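Local structure of hypothetical protein (Sebaldella termitidis, 4M1A) at residues 2-7 with 56-61. The protein is of unknown function but belongs to the DUF1904 family, related to the MIF-like proteins, and assembles as a trimer. Sequence-based numbering, arbitrary orientation.
Sequences PHIRVR and VFIEVL
Arg7 and Glu59 form a salt bridge, NH2 of Arg7 meeting OE1 of Glu59 at 2.9 Å on its syn side, 33° out of the carboxylate plane. CG of Arg7 sits between the backbone N and carbonyl carbon (chi1 64°) and the chain bends again at chi3, which brings NH2 to Glu59, the guanidinium plane steep to the carboxylate. One water, 2.6 Å from OE1 of Glu59, donates to it and accepts from NH1 of Arg5; a second accepts from NE of Arg7 within donating reach of both OE1 of Glu59 and O of Phe57. Intersubunit salt bridges extend this network: OE2 of Glu59 pairs with Arg5 of the second subunit, and NH1 of Arg5 with Glu59 of the third. Beneath the side chains, strands 3-7 and 56-61 run antiparallel, their axes coming within 4.7 Å, joined by six backbone hydrogen bonds in the pairs His3-Leu61, Arg5-Glu59 and Arg7-Phe57. On this mixed face, CD2 of Leu61 lies over one face of the Arg5 guanidinium, 3.6 Å above its plane and displaced toward the rim, while CG of Arg7 lies 3.5 Å from CB of Phe57. The other face is aliphatic: CG2 of Ile4 touches CG2 of Ile58 at 3.8 Å, CD1 of Ile4 reaches CG1 of Val60, CG1 of Val6 packs on CG1 of Val56, and CG2 of Val6 lies beside CG1 of Ile58. Helix 67-82 covers Val56, Ile58 and Val60. The two are adjacent inner strands of the mixed five-stranded sheet of an alpha/beta fold, the face with Arg5 and Glu59 turned to neighbouring subunits, consistent with MIF-like trimers.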
loop_
_atom_site.group_PDB
_atom_site.type_symbol
_atom_site.label_atom_id
_atom_site.label_comp_id
_atom_site.label_asym_id
_atom_site.label_seq_id
_atom_site.Cartn_x
_atom_site.Cartn_y
_atom_site.Cartn_z
ATOM N N PRO A 2 -2.007 5.847 -14.536
ATOM C CA PRO A 2 -2.443 5.761 -13.139
ATOM C C PRO A 2 -2.795 4.355 -12.673
ATOM O O PRO A 2 -3.218 3.516 -13.455
ATOM C CB PRO A 2 -3.697 6.656 -13.078
ATOM C CG PRO A 2 -3.464 7.608 -14.230
ATOM C CD PRO A 2 -2.915 6.735 -15.286
ATOM N N HIS A 3 -2.637 4.159 -11.393
ATOM C CA HIS A 3 -2.881 2.860 -10.760
ATOM C C HIS A 3 -3.946 2.963 -9.708
ATOM O O HIS A 3 -3.777 3.688 -8.725
ATOM C CB HIS A 3 -1.587 2.311 -10.146
ATOM C CG HIS A 3 -0.467 2.293 -11.108
ATOM N ND1 HIS A 3 -0.399 1.396 -12.164
ATOM C CD2 HIS A 3 0.599 3.107 -11.232
ATOM C CE1 HIS A 3 0.665 1.669 -12.889
ATOM N NE2 HIS A 3 1.295 2.697 -12.336
ATOM N N ILE A 4 -5.078 2.289 -9.923
ATOM C CA ILE A 4 -6.227 2.429 -9.037
ATOM C C ILE A 4 -6.279 1.118 -8.244
ATOM O O ILE A 4 -6.230 -0.006 -8.858
ATOM C CB ILE A 4 -7.551 2.507 -9.850
ATOM C CG1 ILE A 4 -7.667 3.739 -10.784
ATOM C CG2 ILE A 4 -8.750 2.567 -8.958
ATOM C CD1 ILE A 4 -6.659 4.731 -10.855
ATOM N N ARG A 5 -6.428 1.210 -6.907
ATOM C CA ARG A 5 -6.582 0.071 -6.062
ATOM C C ARG A 5 -7.774 0.159 -5.207
ATOM O O ARG A 5 -8.005 1.195 -4.581
ATOM C CB ARG A 5 -5.371 -0.077 -5.116
ATOM C CG ARG A 5 -4.104 -0.188 -5.900
ATOM C CD ARG A 5 -2.925 -0.078 -4.968
ATOM N NE ARG A 5 -1.690 -0.186 -5.746
ATOM C CZ ARG A 5 -0.467 0.050 -5.266
ATOM N NH1 ARG A 5 -0.280 0.382 -3.985
ATOM N NH2 ARG A 5 0.543 -0.117 -6.083
ATOM N N VAL A 6 -8.521 -0.939 -5.137
ATOM C CA VAL A 6 -9.760 -0.961 -4.387
ATOM C C VAL A 6 -9.690 -2.039 -3.319
ATOM O O VAL A 6 -9.384 -3.196 -3.607
ATOM C CB VAL A 6 -11.005 -1.228 -5.311
ATOM C CG1 VAL A 6 -12.258 -1.135 -4.489
ATOM C CG2 VAL A 6 -11.126 -0.209 -6.457
ATOM N N ARG A 7 -10.058 -1.667 -2.103
ATOM C CA ARG A 7 -10.202 -2.594 -1.010
ATOM C C ARG A 7 -11.514 -2.401 -0.345
ATOM O O ARG A 7 -12.179 -1.362 -0.514
ATOM C CB ARG A 7 -9.127 -2.394 0.051
ATOM C CG ARG A 7 -9.121 -1.082 0.774
ATOM C CD ARG A 7 -7.858 -0.928 1.632
ATOM N NE ARG A 7 -6.736 -0.638 0.761
ATOM C CZ ARG A 7 -5.528 -1.082 0.971
ATOM N NH1 ARG A 7 -5.332 -1.795 2.063
ATOM N NH2 ARG A 7 -4.526 -0.862 0.093
ATOM N N VAL A 56 -15.581 1.136 1.332
ATOM C CA VAL A 56 -14.905 0.927 0.043
ATOM C C VAL A 56 -13.805 1.993 0.022
ATOM O O VAL A 56 -14.086 3.186 0.218
ATOM C CB VAL A 56 -15.819 1.066 -1.141
ATOM C CG1 VAL A 56 -14.980 0.938 -2.395
ATOM C CG2 VAL A 56 -16.880 -0.031 -1.026
ATOM N N PHE A 57 -12.556 1.544 -0.001
ATOM C CA PHE A 57 -11.394 2.443 0.052
ATOM C C PHE A 57 -10.573 2.326 -1.247
ATOM O O PHE A 57 -10.090 1.242 -1.597
ATOM C CB PHE A 57 -10.529 2.130 1.290
ATOM C CG PHE A 57 -9.443 3.124 1.544
ATOM C CD1 PHE A 57 -8.281 3.108 0.853
ATOM C CD2 PHE A 57 -9.550 4.032 2.605
ATOM C CE1 PHE A 57 -7.277 4.044 1.076
ATOM C CE2 PHE A 57 -8.504 4.924 2.877
ATOM C CZ PHE A 57 -7.392 4.914 2.115
ATOM N N ILE A 58 -10.442 3.449 -1.950
ATOM C CA ILE A 58 -9.854 3.521 -3.236
ATOM C C ILE A 58 -8.639 4.396 -3.208
ATOM O O ILE A 58 -8.698 5.571 -2.735
ATOM C CB ILE A 58 -10.841 4.012 -4.323
ATOM C CG1 ILE A 58 -12.062 3.168 -4.294
ATOM C CG2 ILE A 58 -10.178 3.996 -5.742
ATOM C CD1 ILE A 58 -13.245 3.757 -5.081
ATOM N N GLU A 59 -7.508 3.829 -3.665
ATOM C CA GLU A 59 -6.267 4.613 -3.821
ATOM C C GLU A 59 -6.040 4.865 -5.293
ATOM O O GLU A 59 -6.258 3.954 -6.109
ATOM C CB GLU A 59 -5.084 3.845 -3.223
ATOM C CG GLU A 59 -5.189 3.615 -1.762
ATOM C CD GLU A 59 -4.339 2.472 -1.152
ATOM O OE1 GLU A 59 -4.301 1.321 -1.730
ATOM O OE2 GLU A 59 -3.820 2.770 -0.003
ATOM N N VAL A 60 -5.630 6.080 -5.660
ATOM C CA VAL A 60 -5.270 6.425 -7.014
ATOM C C VAL A 60 -3.805 6.864 -6.955
ATOM O O VAL A 60 -3.488 7.925 -6.380
ATOM C CB VAL A 60 -6.119 7.585 -7.526
ATOM C CG1 VAL A 60 -5.674 8.013 -8.895
ATOM C CG2 VAL A 60 -7.601 7.144 -7.555
ATOM N N LEU A 61 -2.946 6.091 -7.563
ATOM C CA LEU A 61 -1.514 6.453 -7.699
ATOM C C LEU A 61 -1.295 7.041 -9.056
ATOM O O LEU A 61 -1.482 6.373 -10.090
ATOM C CB LEU A 61 -0.616 5.215 -7.498
ATOM C CG LEU A 61 -0.501 4.602 -6.118
ATOM C CD1 LEU A 61 -1.780 3.918 -5.681
ATOM C CD2 LEU A 61 0.665 3.593 -6.095
HETATM O O HOH W 1 -1.943 0.232 -1.740
HETATM O O HOH W 2 -7.001 0.594 -1.746
#